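Local coordinates for transaminase (Bacillus megaterium, PDB 5G0A), which probably transfers amino groups between S-configured amines or amino acids and keto acceptors, using pyridoxal-5'-phosphate as cofactor, at residues V115-S119 with S327-G333; I131-Y135 with E315-M320. All blocks are in the same frame, centred on the assembly; numbering follows the deposited sequence.

Contact 1. Residues V115-S119 with S327-G333; sequences VRFVS and SVSTYAG. With PLP (pyridoxal-5'-phosphate), chain E.
Arg116 approaches the 327-333 loop with its guanidinium end: NH2 lies 3.8 Å from both Ala332 CB and Ser329 CB. Its CG is anti to the backbone N (chi1 169°) and the chain stays extended to NE, carrying the charge from strand to loop. No direct hydrogen bond links the two segments; water takes that place. One water accepts from Arg116 NH2 at 2.9 Å, in the guanidinium plane, and also from Ser329 N, while another joins NH2 to Ser327 OG. The far nitrogen, NH1, forms a salt bridge with Asp87, and Ser327 OG has a further partner in Ser166 of the second subunit. Ala332 CB packs against the strand backbone, 3.2 Å from Phe117 O. Ser119 OG rests 3.4 Å from Tyr331 CB and reaches Ser329 OG through a water. Residues 329-332 form a type I turn, where Thr330 grips phosphate O2P of pyridoxal-5'-phosphate twice, through N (165° at the hydrogen) and OG1; Gly121 and Ser122 of the second subunit also bind this cofactor. Water-mediated polar contacts thus tie the strand to a turn that completes a phosphate site shared by two subunits, consistent with the interfacial active sites of fold-type I aminotransferases.

Contact 2. Residues I131-Y135 with E315-M320; sequences IARLY and EIAAFM. Unlike the reference sequence in segment 315-320: Ala318 (reference Glu).
Tyr135 lays one face of its ring over Ile316 CG1, which stands 3.9 Å from the ring centroid and only 8° off the normal, a CH-pi contact. The ring's edge meets Phe319 instead: Tyr135 CD1 comes within 3.5 Å of Phe319 CB, and the two rings form an offset edge-to-face pair, the tyrosine edge toward the phenylalanine face, with planes at 86°. Tyr135 places CG anti to the backbone N, which swings its ring across to helix 314-321. The far end of the phenol passes Glu315, with Tyr135 OH 3.2 Å from Glu315 CD, but the angle to OE1 is too poor for a hydrogen bond; OE2 bonds instead to a bound triethylene glycol, probably from the crystallisation liquor. These helices, 121-136 and 314-321, belong to a class-III aminotransferase, of the fold-type I PLP enzymes; the local segments cross at 71° and their axes come no closer than 10.6 Å, a gap filled by large side chains. Replacing Tyr135 with an alanine would probably leave Ile316 CG1 and the face of Phe319 without their aromatic partner and open a gap between the helices. Deeper in, Ile131 CG2 presses on Ile316 CG2 at 3.4 Å, tighter than usual carbon contact. Met320 CE lies 4.4 Å from both Ile131 CG1 and Leu134 CD1; Trp325 touches all three of these side chains, and Met22 of the second subunit packs on Ile131 and Met320.

Contact 1 is buried almost throughout, whereas contact 2 is partly buried, grading from covered aliphatic groups to the exposed Glu315. Their centres lie about 17 Å apart and their nearest atoms about 6 Å, so they do not touch. The chain nevertheless connects them: strand 112-118 leads into helix 121-136, strand 308-313 into helix 314-321, and contact 2 is nested within the loop closed by contact 1. Chemistry follows position. Neither has a direct hydrogen bond between its segments: beside the cofactor phosphate, contact 1 relies on waters and polar groups; on the helix pair, contact 2 relies on aromatic and aliphatic packing. Both meet the second subunit.

Contact 1. Residues V115-S119 with S327-G333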
loop_
_atom_site.group_PDB
_atom_site.type_symbol
_atom_site.label_atom_id
_atom_site.label_comp_id
_atom_site.label_asym_id
_atom_site.label_seq_id
_atom_site.Cartn_x
_atom_site.Cartn_y
_atom_site.Cartn_z
ATOM N N VAL B 115 11.996 25.288 13.665
ATOM C CA VAL B 115 10.938 25.465 12.671
ATOM C C VAL B 115 11.469 25.133 11.260
ATOM O O VAL B 115 12.655 25.417 10.912
ATOM C CB VAL B 115 10.415 26.941 12.668
ATOM C CG1 VAL B 115 9.374 27.169 11.577
ATOM C CG2 VAL B 115 9.843 27.354 14.018
ATOM N N ARG B 116 10.592 24.559 10.437
ATOM C CA ARG B 116 10.809 24.521 8.977
ATOM C C ARG B 116 9.641 25.233 8.347
ATOM O O ARG B 116 8.491 24.838 8.561
ATOM C CB ARG B 116 10.882 23.093 8.416
ATOM C CG ARG B 116 10.837 23.055 6.870
ATOM C CD ARG B 116 11.617 21.866 6.302
ATOM N NE ARG B 116 11.482 21.753 4.829
ATOM C CZ ARG B 116 12.225 22.417 3.951
ATOM N NH1 ARG B 116 13.138 23.297 4.369
ATOM N NH2 ARG B 116 12.020 22.222 2.656
ATOM N N PHE B 117 9.924 26.289 7.580
ATOM C CA PHE B 117 8.849 26.980 6.871
ATOM C C PHE B 117 8.609 26.343 5.511
ATOM O O PHE B 117 9.560 25.979 4.804
ATOM C CB PHE B 117 9.205 28.460 6.688
ATOM C CG PHE B 117 9.195 29.232 7.977
ATOM C CD1 PHE B 117 7.988 29.585 8.555
ATOM C CD2 PHE B 117 10.396 29.609 8.600
ATOM C CE1 PHE B 117 7.943 30.309 9.749
ATOM C CE2 PHE B 117 10.374 30.323 9.795
ATOM C CZ PHE B 117 9.144 30.676 10.363
ATOM N N VAL B 118 7.333 26.260 5.163
ATOM C CA VAL B 118 6.877 25.826 3.846
ATOM C C VAL B 118 5.812 26.799 3.353
ATOM O O VAL B 118 5.670 27.892 3.905
ATOM C CB VAL B 118 6.377 24.351 3.887
ATOM C CG1 VAL B 118 7.562 23.390 4.056
ATOM C CG2 VAL B 118 5.359 24.139 5.018
ATOM N N SER B 119 5.055 26.440 2.305
ATOM C CA SER B 119 4.145 27.458 1.731
ATOM C C SER B 119 2.683 27.303 2.081
ATOM O O SER B 119 1.912 28.238 1.876
ATOM C CB SER B 119 4.264 27.520 0.183
ATOM O OG SER B 119 5.560 27.943 -0.187
ATOM N N SER B 327 15.740 17.031 1.626
ATOM C CA SER B 327 14.393 17.521 1.321
ATOM C C SER B 327 14.466 18.950 0.820
ATOM O O SER B 327 15.057 19.823 1.482
ATOM C CB SER B 327 13.517 17.441 2.571
ATOM O OG SER B 327 12.124 17.482 2.245
ATOM N N VAL B 328 13.886 19.192 -0.359
ATOM C CA VAL B 328 13.849 20.560 -0.876
ATOM C C VAL B 328 12.442 20.894 -1.356
ATOM O O VAL B 328 11.729 20.044 -1.922
ATOM C CB VAL B 328 14.904 20.782 -2.000
ATOM C CG1 VAL B 328 14.703 19.791 -3.144
ATOM C CG2 VAL B 328 14.897 22.238 -2.495
ATOM N N SER B 329 12.040 22.131 -1.087
ATOM C CA SER B 329 10.779 22.690 -1.565
ATOM C C SER B 329 11.150 24.080 -2.107
ATOM O O SER B 329 11.728 24.889 -1.382
ATOM C CB SER B 329 9.773 22.793 -0.413
ATOM O OG SER B 329 8.740 23.698 -0.749
ATOM N N THR B 330 10.853 24.360 -3.379
ATOM C CA THR B 330 11.321 25.624 -3.982
ATOM C C THR B 330 10.999 26.839 -3.087
ATOM O O THR B 330 11.913 27.598 -2.712
ATOM C CB THR B 330 10.742 25.833 -5.406
ATOM O OG1 THR B 330 11.089 24.698 -6.220
ATOM C CG2 THR B 330 11.352 27.089 -6.054
ATOM N N TYR B 331 9.725 27.022 -2.753
ATOM C CA TYR B 331 9.286 28.240 -2.081
ATOM C C TYR B 331 9.364 28.187 -0.553
ATOM O O TYR B 331 9.001 29.148 0.123
ATOM C CB TYR B 331 7.904 28.686 -2.561
ATOM C CG TYR B 331 7.917 28.975 -4.052
ATOM C CD1 TYR B 331 8.990 29.660 -4.632
ATOM C CD2 TYR B 331 6.892 28.537 -4.879
ATOM C CE1 TYR B 331 9.029 29.922 -5.995
ATOM C CE2 TYR B 331 6.921 28.817 -6.254
ATOM C CZ TYR B 331 8.006 29.503 -6.794
ATOM O OH TYR B 331 8.085 29.794 -8.157
ATOM N N ALA B 332 9.837 27.065 -0.006
ATOM C CA ALA B 332 10.035 26.998 1.447
ATOM C C ALA B 332 10.957 28.122 1.915
ATOM O O ALA B 332 12.112 28.201 1.483
ATOM C CB ALA B 332 10.643 25.651 1.841
ATOM N N GLY B 333 10.441 28.964 2.808
ATOM C CA GLY B 333 11.216 30.059 3.388
ATOM C C GLY B 333 11.235 31.317 2.529
ATOM O O GLY B 333 12.006 32.245 2.802
HETATM N N1 PLP E . 8.576 18.990 -10.679
HETATM C C2 PLP E . 9.742 19.362 -11.225
HETATM C C2A PLP E . 10.196 18.835 -12.573
HETATM C C3 PLP E . 10.577 20.340 -10.534
HETATM O O3 PLP E . 11.745 20.729 -11.083
HETATM C C4 PLP E . 10.100 20.893 -9.250
HETATM C C4A PLP E . 10.910 21.959 -8.535
HETATM C C5 PLP E . 8.810 20.391 -8.747
HETATM C C6 PLP E . 8.113 19.441 -9.481
HETATM C C5A PLP E . 8.242 20.790 -7.396
HETATM O O4P PLP E . 8.087 22.173 -7.219
HETATM P P PLP E . 8.095 22.794 -5.747
HETATM O O1P PLP E . 7.147 22.008 -4.874
HETATM O O2P PLP E . 9.546 22.727 -5.303
HETATM O O3P PLP E . 7.607 24.181 -5.968
HETATM O O HOH W 1 10.745 19.828 1.419
HETATM O O HOH W 2 13.612 23.736 0.814
HETATM O O HOH W 3 7.762 29.652 3.332
HETATM O O HOH W 4 6.878 25.606 0.048
HETATM O O HOH W 5 6.115 30.461 1.137
#

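Contact 2. Residues I131-Y135 with E315-M320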
loop_
_atom_site.group_PDB
_atom_site.type_symbol
_atom_site.label_atom_id
_atom_site.label_comp_id
_atom_site.label_asym_id
_atom_site.label_seq_id
_atom_site.Cartn_x
_atom_site.Cartn_y
_atom_site.Cartn_z
ATOM N N ILE B 131 8.827 13.957 9.420
ATOM C CA ILE B 131 9.736 14.088 10.552
ATOM C C ILE B 131 9.385 13.090 11.657
ATOM O O ILE B 131 10.298 12.451 12.210
ATOM C CB ILE B 131 9.738 15.532 11.124
ATOM C CG1 ILE B 131 10.389 16.493 10.130
ATOM C CG2 ILE B 131 10.482 15.591 12.466
ATOM C CD1 ILE B 131 10.034 17.958 10.394
ATOM N N ALA B 132 8.091 12.959 11.976
ATOM C CA ALA B 132 7.663 12.027 13.036
ATOM C C ALA B 132 8.124 10.608 12.681
ATOM O O ALA B 132 8.651 9.886 13.518
ATOM C CB ALA B 132 6.144 12.054 13.248
ATOM N N ARG B 133 7.926 10.225 11.424
ATOM C CA ARG B 133 8.329 8.879 10.970
ATOM C C ARG B 133 9.825 8.680 10.978
ATOM O O ARG B 133 10.304 7.618 11.404
ATOM C CB ARG B 133 7.713 8.564 9.586
ATOM C CG ARG B 133 6.200 8.441 9.693
ATOM C CD ARG B 133 5.535 8.456 8.307
ATOM N NE ARG B 133 4.229 7.802 8.366
ATOM C CZ ARG B 133 3.155 8.176 7.690
ATOM N NH1 ARG B 133 3.192 9.238 6.878
ATOM N NH2 ARG B 133 2.031 7.467 7.830
ATOM N N LEU B 134 10.578 9.694 10.538
ATOM C CA LEU B 134 12.034 9.590 10.557
ATOM C C LEU B 134 12.572 9.543 11.997
ATOM O O LEU B 134 13.459 8.727 12.292
ATOM C CB LEU B 134 12.715 10.732 9.809
ATOM C CG LEU B 134 12.648 10.665 8.268
ATOM C CD1 LEU B 134 12.925 12.043 7.673
ATOM C CD2 LEU B 134 13.538 9.585 7.629
ATOM N N TYR B 135 12.050 10.408 12.861
ATOM C CA TYR B 135 12.578 10.452 14.250
ATOM C C TYR B 135 12.349 9.118 14.962
ATOM O O TYR B 135 13.244 8.576 15.653
ATOM C CB TYR B 135 11.901 11.601 15.021
ATOM C CG TYR B 135 12.313 11.636 16.475
ATOM C CD1 TYR B 135 13.540 12.171 16.851
ATOM C CD2 TYR B 135 11.485 11.077 17.447
ATOM C CE1 TYR B 135 13.923 12.169 18.189
ATOM C CE2 TYR B 135 11.854 11.079 18.787
ATOM C CZ TYR B 135 13.065 11.616 19.133
ATOM O OH TYR B 135 13.401 11.586 20.474
ATOM N N GLU B 315 14.094 17.803 21.336
ATOM C CA GLU B 315 14.658 16.461 21.151
ATOM C C GLU B 315 14.581 16.026 19.677
ATOM O O GLU B 315 15.519 15.441 19.169
ATOM C CB GLU B 315 14.072 15.417 22.120
ATOM C CG GLU B 315 12.687 14.923 21.811
ATOM C CD GLU B 315 12.255 13.712 22.643
ATOM O OE1 GLU B 315 13.046 13.159 23.466
ATOM O OE2 GLU B 315 11.094 13.322 22.465
ATOM N N ILE B 316 13.475 16.343 19.017
ATOM C CA ILE B 316 13.349 16.038 17.577
ATOM C C ILE B 316 14.358 16.832 16.746
ATOM O O ILE B 316 15.061 16.278 15.889
ATOM C CB ILE B 316 11.885 16.195 17.087
ATOM C CG1 ILE B 316 10.993 15.144 17.774
ATOM C CG2 ILE B 316 11.827 16.078 15.558
ATOM C CD1 ILE B 316 9.495 15.370 17.539
ATOM N N ALA B 317 14.459 18.134 17.023
ATOM C CA ALA B 317 15.461 18.980 16.369
ATOM C C ALA B 317 16.890 18.473 16.541
ATOM O O ALA B 317 17.671 18.478 15.604
ATOM C CB ALA B 317 15.343 20.419 16.852
ATOM N N ALA B 318 17.232 18.018 17.748
ATOM C CA ALA B 318 18.593 17.545 18.000
ATOM C C ALA B 318 18.905 16.300 17.152
ATOM O O ALA B 318 20.005 16.155 16.636
ATOM C CB ALA B 318 18.786 17.256 19.493
ATOM N N PHE B 319 17.899 15.444 16.972
ATOM C CA PHE B 319 18.030 14.256 16.147
ATOM C C PHE B 319 18.207 14.649 14.683
ATOM O O PHE B 319 19.165 14.232 14.028
ATOM C CB PHE B 319 16.805 13.358 16.310
ATOM C CG PHE B 319 16.727 12.256 15.281
ATOM C CD1 PHE B 319 17.430 11.063 15.454
ATOM C CD2 PHE B 319 15.943 12.416 14.132
ATOM C CE1 PHE B 319 17.335 10.042 14.514
ATOM C CE2 PHE B 319 15.858 11.394 13.183
ATOM C CZ PHE B 319 16.553 10.208 13.376
ATOM N N MET B 320 17.301 15.485 14.180
ATOM C CA MET B 320 17.395 15.914 12.769
ATOM C C MET B 320 18.727 16.592 12.471
ATOM O O MET B 320 19.343 16.366 11.419
ATOM C CB MET B 320 16.207 16.816 12.393
ATOM C CG MET B 320 14.868 16.074 12.449
ATOM S SD MET B 320 14.643 14.749 11.231
ATOM C CE MET B 320 14.634 15.614 9.650
#